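PDB 4HY3: phosphoglycerate oxidoreductase, which probably reduces glyoxylate or hydroxypyruvate with NAD(P)H, as a member of the D-isomer specific 2-hydroxyacid dehydrogenase family. Local coordinates for residues L30-P35 and D72-A77; H53-I58 and D333-D338; R199-V204 and G218-S223. All blocks are in the same frame, centred on the assembly; numbering follows the deposited sequence.

Interaction 1 of 3, residues L30-P35 and D72-A77; sequences LAISAP and DILGRA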
loop_
_atom_site.group_PDB
_atom_site.type_symbol
_atom_site.label_atom_id
_atom_site.label_comp_id
_atom_site.label_asym_id
_atom_site.label_seq_id
_atom_site.Cartn_x
_atom_site.Cartn_y
_atom_site.Cartn_z
ATOM N N LEU A 30 7.371 11.487 -39.740
ATOM C CA LEU A 30 8.569 12.284 -39.644
ATOM C C LEU A 30 8.480 13.207 -38.451
ATOM O O LEU A 30 7.454 13.850 -38.228
ATOM C CB LEU A 30 8.795 13.107 -40.919
ATOM C CG LEU A 30 10.043 14.002 -40.989
ATOM C CD1 LEU A 30 10.388 14.328 -42.434
ATOM C CD2 LEU A 30 9.905 15.296 -40.190
ATOM N N ALA A 31 9.585 13.280 -37.717
ATOM C CA ALA A 31 9.713 14.181 -36.601
ATOM C C ALA A 31 11.005 14.982 -36.678
ATOM O O ALA A 31 12.088 14.423 -36.903
ATOM C CB ALA A 31 9.654 13.414 -35.291
ATOM N N ILE A 32 10.880 16.290 -36.452
ATOM C CA ILE A 32 12.011 17.197 -36.399
ATOM C C ILE A 32 12.620 17.195 -35.007
ATOM O O ILE A 32 11.930 17.291 -33.998
ATOM C CB ILE A 32 11.577 18.614 -36.818
ATOM C CG1 ILE A 32 10.911 18.528 -38.188
ATOM C CG2 ILE A 32 12.766 19.578 -36.857
ATOM C CD1 ILE A 32 10.383 19.839 -38.710
ATOM N N SER A 33 13.935 17.075 -34.955
ATOM C CA SER A 33 14.637 17.133 -33.690
ATOM C C SER A 33 15.324 18.500 -33.511
ATOM O O SER A 33 16.079 18.938 -34.355
ATOM C CB SER A 33 15.604 15.963 -33.605
ATOM O OG SER A 33 16.514 16.132 -32.546
ATOM N N ALA A 34 15.016 19.179 -32.418
ATOM C CA ALA A 34 15.560 20.517 -32.119
ATOM C C ALA A 34 15.469 20.641 -30.616
ATOM O O ALA A 34 14.733 21.484 -30.090
ATOM C CB ALA A 34 14.734 21.601 -32.790
ATOM N N PRO A 35 16.168 19.746 -29.917
ATOM C CA PRO A 35 16.040 19.544 -28.473
ATOM C C PRO A 35 16.905 20.443 -27.589
ATOM O O PRO A 35 16.708 20.498 -26.364
ATOM C CB PRO A 35 16.478 18.096 -28.306
ATOM C CG PRO A 35 17.434 17.883 -29.431
ATOM C CD PRO A 35 16.898 18.653 -30.582
ATOM N N ASP A 72 9.437 20.494 -48.279
ATOM C CA ASP A 72 9.024 19.100 -48.193
ATOM C C ASP A 72 9.023 18.580 -46.753
ATOM O O ASP A 72 8.050 17.952 -46.320
ATOM C CB ASP A 72 9.951 18.217 -49.022
ATOM C CG ASP A 72 9.692 16.727 -48.805
ATOM O OD1 ASP A 72 8.528 16.328 -48.580
ATOM O OD2 ASP A 72 10.658 15.938 -48.859
ATOM N N ILE A 73 10.132 18.795 -46.036
ATOM C CA ILE A 73 10.256 18.321 -44.647
ATOM C C ILE A 73 9.093 18.904 -43.823
ATOM O O ILE A 73 8.364 18.171 -43.174
ATOM C CB ILE A 73 11.679 18.574 -44.054
ATOM C CG1 ILE A 73 12.646 17.462 -44.488
ATOM C CG2 ILE A 73 11.681 18.632 -42.531
ATOM C CD1 ILE A 73 14.108 17.872 -44.522
ATOM N N LEU A 74 8.863 20.206 -43.930
ATOM C CA LEU A 74 7.809 20.871 -43.164
ATOM C C LEU A 74 6.390 20.395 -43.488
ATOM O O LEU A 74 5.481 20.528 -42.675
ATOM C CB LEU A 74 7.927 22.373 -43.356
ATOM C CG LEU A 74 9.244 22.865 -42.776
ATOM C CD1 LEU A 74 9.677 24.180 -43.406
ATOM C CD2 LEU A 74 9.123 22.976 -41.265
ATOM N N GLY A 75 6.208 19.843 -44.680
ATOM C CA GLY A 75 4.894 19.425 -45.124
ATOM C C GLY A 75 4.417 18.186 -44.416
ATOM O O GLY A 75 3.208 18.014 -44.206
ATOM N N ARG A 76 5.377 17.338 -44.032
ATOM C CA ARG A 76 5.115 16.019 -43.477
ATOM C C ARG A 76 5.340 15.889 -41.944
ATOM O O ARG A 76 4.919 14.902 -41.335
ATOM C CB ARG A 76 6.007 15.017 -44.187
ATOM C CG ARG A 76 5.754 14.864 -45.678
ATOM C CD ARG A 76 7.018 14.490 -46.462
ATOM N NE ARG A 76 7.929 13.629 -45.713
ATOM C CZ ARG A 76 9.247 13.576 -45.915
ATOM N NH1 ARG A 76 9.810 14.320 -46.862
ATOM N NH2 ARG A 76 10.011 12.773 -45.172
ATOM N N ALA A 77 6.023 16.844 -41.326
ATOM C CA ALA A 77 6.360 16.724 -39.909
ATOM C C ALA A 77 5.113 16.525 -38.989
ATOM O O ALA A 77 4.260 17.415 -38.851
ATOM C CB ALA A 77 7.190 17.922 -39.449
#
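Arg76, whose guanidinium group lies against Leu30, is held at NH1 by both carboxylate oxygens of Asp72, one turn back. The hydrogen bond from Arg76 NH1 to Asp72 OD1 is 2.9 Å long and nearly straight, at 167°. It leaves in the guanidinium plane and meets OD1 on its syn side, though tilted well out of the carboxylate plane, while OD2 joins in the same salt bridge. A second acid, Glu57 of the adjoining strand 57-60, pairs with NH2. With carboxylates on two of its nitrogens, the guanidinium is probably held in its rotation and offers one face to Leu30, whose CD1 rests 3.7 Å from Arg76 CZ. The two side chains cross at about a right angle. CG of Leu30 stands opposite its own backbone N (chi1 -179°), which lets the isobutyl group reach the other segment with both methyls: CD1 goes to the arginine, and CD2 to Ala77 CB at 3.8 Å. Ile32, two residues further along strand 30-34, points to the same side, and its CD1 lies 3.8 Å from Ala77 CB. That same CD1 meets Ile73 CG2 and Leu74 CD2 at the looser spacing of 4.2 Å. Ala77 suits its place near where the short, weakly bonded helix 73-76 gives way to strand 77-82, because its lone methyl lets both branched side chains close on it. Its CA also sends a C-H toward Leu30 O at 3.5 Å. From here strands 30-34 and 77-82 run on as parallel neighbours, with backbone hydrogen bonds between Leu30 and Arg78, and between Ile32 and both Tyr79 and Ile81. The segments meet mainly through apolar side chains, and the ion pairs of Arg76 let a charged residue pack over a leucine without leaving its charge uncompensated.

Interaction 2 of 3, residues H53-I58 and D333-D338; sequences HSKYEI and DMDLMD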
loop_
_atom_site.group_PDB
_atom_site.type_symbol
_atom_site.label_atom_id
_atom_site.label_comp_id
_atom_site.label_asym_id
_atom_site.label_seq_id
_atom_site.Cartn_x
_atom_site.Cartn_y
_atom_site.Cartn_z
ATOM N N HIS A 53 14.356 5.433 -34.059
ATOM C CA HIS A 53 14.708 5.596 -35.479
ATOM C C HIS A 53 14.194 4.485 -36.287
ATOM O O HIS A 53 14.094 4.561 -37.498
ATOM C CB HIS A 53 16.185 5.684 -35.672
ATOM C CG HIS A 53 16.782 6.981 -35.183
ATOM N ND1 HIS A 53 16.560 8.144 -35.787
ATOM C CD2 HIS A 53 17.640 7.252 -34.106
ATOM C CE1 HIS A 53 17.240 9.117 -35.145
ATOM N NE2 HIS A 53 17.899 8.574 -34.124
ATOM N N SER A 54 13.855 3.407 -35.614
ATOM C CA SER A 54 13.342 2.295 -36.315
ATOM C C SER A 54 11.981 2.716 -36.683
ATOM O O SER A 54 11.492 2.337 -37.712
ATOM C CB SER A 54 13.265 1.087 -35.421
ATOM O OG SER A 54 12.670 0.028 -36.147
ATOM N N LYS A 55 11.366 3.552 -35.860
ATOM C CA LYS A 55 9.977 3.890 -36.091
ATOM C C LYS A 55 9.701 5.162 -36.852
ATOM O O LYS A 55 8.684 5.252 -37.483
ATOM C CB LYS A 55 9.229 3.911 -34.770
ATOM C CG LYS A 55 7.731 3.933 -34.941
ATOM C CD LYS A 55 7.050 3.522 -33.654
ATOM C CE LYS A 55 5.700 2.903 -33.976
ATOM N NZ LYS A 55 4.805 3.157 -32.818
ATOM N N TYR A 56 10.578 6.160 -36.768
ATOM C CA TYR A 56 10.347 7.498 -37.361
ATOM C C TYR A 56 11.529 7.949 -38.217
ATOM O O TYR A 56 12.641 7.460 -38.017
ATOM C CB TYR A 56 10.114 8.540 -36.248
ATOM C CG TYR A 56 9.025 8.150 -35.275
ATOM C CD1 TYR A 56 7.685 8.438 -35.530
ATOM C CD2 TYR A 56 9.327 7.470 -34.100
ATOM C CE1 TYR A 56 6.683 8.063 -34.628
ATOM C CE2 TYR A 56 8.340 7.101 -33.208
ATOM C CZ TYR A 56 7.026 7.396 -33.477
ATOM O OH TYR A 56 6.072 6.997 -32.593
ATOM N N GLU A 57 11.297 8.871 -39.152
ATOM C CA GLU A 57 12.387 9.642 -39.719
ATOM C C GLU A 57 12.631 10.828 -38.816
ATOM O O GLU A 57 11.795 11.766 -38.741
ATOM C CB GLU A 57 12.026 10.217 -41.062
ATOM C CG GLU A 57 11.209 9.321 -41.959
ATOM C CD GLU A 57 10.782 10.032 -43.236
ATOM O OE1 GLU A 57 9.823 9.491 -43.878
ATOM O OE2 GLU A 57 11.404 11.104 -43.567
ATOM N N ILE A 58 13.770 10.805 -38.132
ATOM C CA ILE A 58 14.114 11.899 -37.241
ATOM C C ILE A 58 15.176 12.792 -37.831
ATOM O O ILE A 58 16.344 12.440 -37.784
ATOM C CB ILE A 58 14.568 11.372 -35.885
ATOM C CG1 ILE A 58 13.348 10.880 -35.125
ATOM C CG2 ILE A 58 15.314 12.435 -35.085
ATOM C CD1 ILE A 58 13.380 9.395 -35.021
ATOM N N ASP A 333 4.240 9.052 -25.702
ATOM C CA ASP A 333 3.328 10.038 -26.259
ATOM C C ASP A 333 3.245 10.044 -27.778
ATOM O O ASP A 333 2.180 10.240 -28.325
ATOM C CB ASP A 333 3.526 11.419 -25.641
ATOM C CG ASP A 333 2.762 11.554 -24.326
ATOM O OD1 ASP A 333 1.918 10.642 -24.080
ATOM O OD2 ASP A 333 2.991 12.523 -23.544
HETATM N N MSE A 334 4.341 9.765 -28.468
HETATM C CA MSE A 334 4.281 9.712 -29.927
HETATM C C MSE A 334 3.377 8.578 -30.391
HETATM O O MSE A 334 2.549 8.728 -31.303
HETATM C CB MSE A 334 5.720 9.657 -30.394
HETATM C CG MSE A 334 6.297 11.070 -30.478
HETATM SE SE MSE A 334 8.216 10.932 -30.908
HETATM C CE MSE A 334 8.279 11.447 -32.794
ATOM N N ASP A 335 3.499 7.450 -29.717
ATOM C CA ASP A 335 2.801 6.265 -30.092
ATOM C C ASP A 335 1.293 6.418 -29.938
ATOM O O ASP A 335 0.526 5.918 -30.804
ATOM C CB ASP A 335 3.290 5.133 -29.234
ATOM C CG ASP A 335 2.543 3.876 -29.482
ATOM O OD1 ASP A 335 2.430 3.458 -30.658
ATOM O OD2 ASP A 335 2.065 3.298 -28.491
ATOM N N LEU A 336 0.869 7.107 -28.861
ATOM C CA LEU A 336 -0.534 7.471 -28.700
ATOM C C LEU A 336 -1.037 8.387 -29.812
ATOM O O LEU A 336 -2.115 8.155 -30.370
ATOM C CB LEU A 336 -0.830 8.037 -27.319
ATOM C CG LEU A 336 -0.745 7.009 -26.166
ATOM C CD1 LEU A 336 -0.341 7.664 -24.862
ATOM C CD2 LEU A 336 -1.992 6.150 -25.951
HETATM N N MSE A 337 -0.271 9.398 -30.179
HETATM C CA MSE A 337 -0.772 10.334 -31.157
HETATM C C MSE A 337 -0.703 9.762 -32.538
HETATM O O MSE A 337 -1.526 10.100 -33.391
HETATM C CB MSE A 337 0.003 11.608 -31.073
HETATM C CG MSE A 337 -0.101 12.039 -29.636
HETATM SE SE MSE A 337 0.317 13.962 -29.524
HETATM C CE MSE A 337 2.148 13.617 -28.863
ATOM N N ASP A 338 0.268 8.889 -32.792
ATOM C CA ASP A 338 0.227 8.108 -34.032
ATOM C C ASP A 338 -1.096 7.344 -34.175
ATOM O O ASP A 338 -1.719 7.393 -35.213
ATOM C CB ASP A 338 1.360 7.097 -34.097
ATOM C CG ASP A 338 2.702 7.735 -34.288
ATOM O OD1 ASP A 338 2.787 8.742 -35.055
ATOM O OD2 ASP A 338 3.673 7.198 -33.673
#
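The last helix of the chain, 320-338, packs against the turn from helix 46-55 into strand 57-60, and Tyr56, the residue that breaks the helical backbone there, carries the contact. Its ring is sandwiched. Over the centre of one face sits CE of Met334, built as selenomethionine, 4.0 Å from the ring centroid and only 6° off the normal; this is a CH-pi contact, with SE farther out in a Met-aromatic arrangement. Over the opposite face, nearer the rim, lies CG of Lys55. At the phenolic end, Tyr56 OH donates to Asp338 OD2 at 2.6 Å. The carboxylate approaches from the direction opposite to the tyrosine and lies at the ring edge, its plane turned just 28° from that of the ring. Tyrosine suits this place because it supplies a broad apolar surface for the methionine and a hydroxyl for the acid. The other oxygen, OD1, is bound by Arg78 and by the hydroxyl of Tyr79, so that both oxygens of Asp338 are held. Lys55 turns its CG away from its backbone N (chi1 -167°) and stays extended, which carries NZ alongside the tyrosine to a salt bridge of 3.2 Å with Asp335 OD1. Asp335 OD2 pairs in turn with Arg339, next in the chain after this segment. Met334 also reaches Ala31 of strand 30-34 and Tyr79 and Ile81 of strand 77-82, so helix 320-338 lies across one face of the mixed sheet that holds strands 57-60, 30-34 and 77-82, while Leu336 packs on Trp208 of the second subunit.

Interaction 3 of 3, residues R199-V204 and G218-S223; sequences RARIRV and GVEPAS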
loop_
_atom_site.group_PDB
_atom_site.type_symbol
_atom_site.label_atom_id
_atom_site.label_comp_id
_atom_site.label_asym_id
_atom_site.label_seq_id
_atom_site.Cartn_x
_atom_site.Cartn_y
_atom_site.Cartn_z
ATOM N N ARG A 199 4.174 5.638 7.651
ATOM C CA ARG A 199 2.932 5.765 8.414
ATOM C C ARG A 199 2.932 6.996 9.339
ATOM O O ARG A 199 2.472 6.924 10.471
ATOM C CB ARG A 199 2.642 4.482 9.201
ATOM C CG ARG A 199 2.209 3.291 8.344
ATOM C CD ARG A 199 3.389 2.421 7.924
ATOM N NE ARG A 199 3.012 1.193 7.205
ATOM C CZ ARG A 199 3.232 0.959 5.904
ATOM N NH1 ARG A 199 3.818 1.866 5.135
ATOM N NH2 ARG A 199 2.861 -0.193 5.356
ATOM N N ALA A 200 3.466 8.105 8.822
ATOM C CA ALA A 200 3.518 9.422 9.460
ATOM C C ALA A 200 2.275 10.285 9.149
ATOM O O ALA A 200 1.393 9.854 8.401
ATOM C CB ALA A 200 4.766 10.144 8.986
ATOM N N ARG A 201 2.203 11.491 9.719
ATOM C CA ARG A 201 1.112 12.424 9.408
ATOM C C ARG A 201 1.507 13.571 8.435
ATOM O O ARG A 201 2.424 14.396 8.702
ATOM C CB ARG A 201 0.494 12.964 10.693
ATOM C CG ARG A 201 -0.582 14.017 10.511
ATOM C CD ARG A 201 -1.626 13.794 11.572
ATOM N NE ARG A 201 -2.387 14.993 11.886
ATOM C CZ ARG A 201 -3.716 15.041 11.960
ATOM N NH1 ARG A 201 -4.452 13.954 11.723
ATOM N NH2 ARG A 201 -4.308 16.186 12.264
ATOM N N ILE A 202 0.804 13.624 7.304
ATOM C CA ILE A 202 1.246 14.481 6.213
ATOM C C ILE A 202 0.283 15.615 5.846
ATOM O O ILE A 202 -0.772 15.387 5.205
ATOM C CB ILE A 202 1.651 13.652 4.969
ATOM C CG1 ILE A 202 2.739 12.644 5.350
ATOM C CG2 ILE A 202 2.141 14.580 3.860
ATOM C CD1 ILE A 202 2.963 11.558 4.333
ATOM N N ARG A 203 0.680 16.828 6.249
ATOM C CA ARG A 203 -0.068 18.072 6.008
ATOM C C ARG A 203 0.479 18.767 4.802
ATOM O O ARG A 203 1.683 18.998 4.709
ATOM C CB ARG A 203 0.049 19.035 7.195
ATOM C CG ARG A 203 -0.891 18.724 8.340
ATOM C CD ARG A 203 -0.850 19.825 9.376
ATOM N NE ARG A 203 -1.243 19.356 10.701
ATOM C CZ ARG A 203 -0.396 18.853 11.593
ATOM N NH1 ARG A 203 0.898 18.735 11.285
ATOM N NH2 ARG A 203 -0.840 18.469 12.785
ATOM N N VAL A 204 -0.412 19.133 3.896
ATOM C CA VAL A 204 -0.011 19.717 2.630
ATOM C C VAL A 204 -0.714 21.046 2.414
ATOM O O VAL A 204 -1.926 21.151 2.564
ATOM C CB VAL A 204 -0.322 18.763 1.437
ATOM C CG1 VAL A 204 -0.186 19.476 0.086
ATOM C CG2 VAL A 204 0.595 17.552 1.470
ATOM N N GLY A 218 -3.622 10.672 -0.531
ATOM C CA GLY A 218 -3.163 10.392 0.817
ATOM C C GLY A 218 -2.557 11.552 1.606
ATOM O O GLY A 218 -1.564 11.366 2.299
ATOM N N VAL A 219 -3.129 12.745 1.547
ATOM C CA VAL A 219 -2.595 13.806 2.417
ATOM C C VAL A 219 -3.698 14.662 3.036
ATOM O O VAL A 219 -4.843 14.656 2.561
ATOM C CB VAL A 219 -1.535 14.732 1.734
ATOM C CG1 VAL A 219 -0.293 13.967 1.334
ATOM C CG2 VAL A 219 -2.123 15.467 0.537
ATOM N N GLU A 220 -3.313 15.419 4.066
ATOM C CA GLU A 220 -4.208 16.311 4.775
ATOM C C GLU A 220 -4.043 17.776 4.321
ATOM O O GLU A 220 -3.065 18.448 4.691
ATOM C CB GLU A 220 -3.933 16.179 6.269
ATOM C CG GLU A 220 -4.912 16.893 7.180
ATOM C CD GLU A 220 -4.612 16.615 8.635
ATOM O OE1 GLU A 220 -4.175 15.479 8.937
ATOM O OE2 GLU A 220 -4.799 17.527 9.472
ATOM N N PRO A 221 -5.010 18.277 3.523
ATOM C CA PRO A 221 -5.012 19.656 3.031
ATOM C C PRO A 221 -5.003 20.576 4.211
ATOM O O PRO A 221 -5.761 20.347 5.145
ATOM C CB PRO A 221 -6.355 19.782 2.314
ATOM C CG PRO A 221 -7.175 18.605 2.742
ATOM C CD PRO A 221 -6.197 17.526 3.081
ATOM N N ALA A 222 -4.159 21.598 4.191
ATOM C CA ALA A 222 -3.933 22.380 5.391
ATOM C C ALA A 222 -3.476 23.825 5.128
ATOM O O ALA A 222 -3.056 24.192 4.030
ATOM C CB ALA A 222 -2.963 21.653 6.326
ATOM N N SER A 223 -3.592 24.649 6.156
ATOM C CA SER A 223 -3.187 26.020 6.088
ATOM C C SER A 223 -1.687 26.025 6.090
ATOM O O SER A 223 -1.074 25.093 6.602
ATOM C CB SER A 223 -3.659 26.698 7.349
ATOM O OG SER A 223 -4.670 25.898 7.910
#
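One face of the Arg201 guanidinium is taken by Glu220 OE1, which stands 3.1 Å from CZ over the centre of the group, and Arg203 NH2 lies at the edge, in its plane. The carboxylate is turned 80° from the guanidinium. Because OE2 also lies well out of the guanidinium plane, the salt bridge from Arg201 NH2 to Glu220 OE2, 3.1 Å, rests on charge, with no N-H aimed at the oxygen. The extended chain of Glu220, its CG anti to the backbone N (chi1 -172°), carries the carboxylate to Arg201. Arg203 runs alongside Glu220, pointing the same way, but its NE stays beyond salt-bridge distance. With an alanine in place of Glu220 the carboxylate is gone, and the Arg201 guanidinium would probably lose the charge over its face and be freer to turn. The backbones form the edge of the parallel Rossmann sheet, where strand 201-205, helix 211-216 and strand 220-221 make a beta-alpha-beta unit; Gly218, with positive phi, ends the helix in a Schellman motif. Glu220 N bonds to Ile202 O at 2.8 Å and Val204 N to Glu220 O, both nearly straight, whereas the bond from Ala222 N to Val204 O is more bent. Val219, just before the edge strand, sets CG1 on Ile202 CG2 at 3.6 Å and CB on Val204 CG2 at 3.5 Å. A compact branched side chain suits a place between Ile202 and Val204, and Leu214 of helix 211-216 touches both valines.

From the N terminus the chain lays down strand 30-34, passes through helix 46-55 and strand 57-60, and returns at residues 72-77 to close interaction 1. Interaction 2 opens at residues 53-58, before that loop is shut, and closes only at 333-338, so the two cross; they touch through strands 30-34 and 57-60, neighbours in one sheet. Both serve the N-terminal mixed sheet, the second tying the chain's last helix back to it. Interaction 3 begins and ends within the long excursion spanned by interaction 2. It belongs to the NAD-binding domain, and the centre of the contact lies about 46 Å from that of interaction 1 and about 41 Å from that of interaction 2.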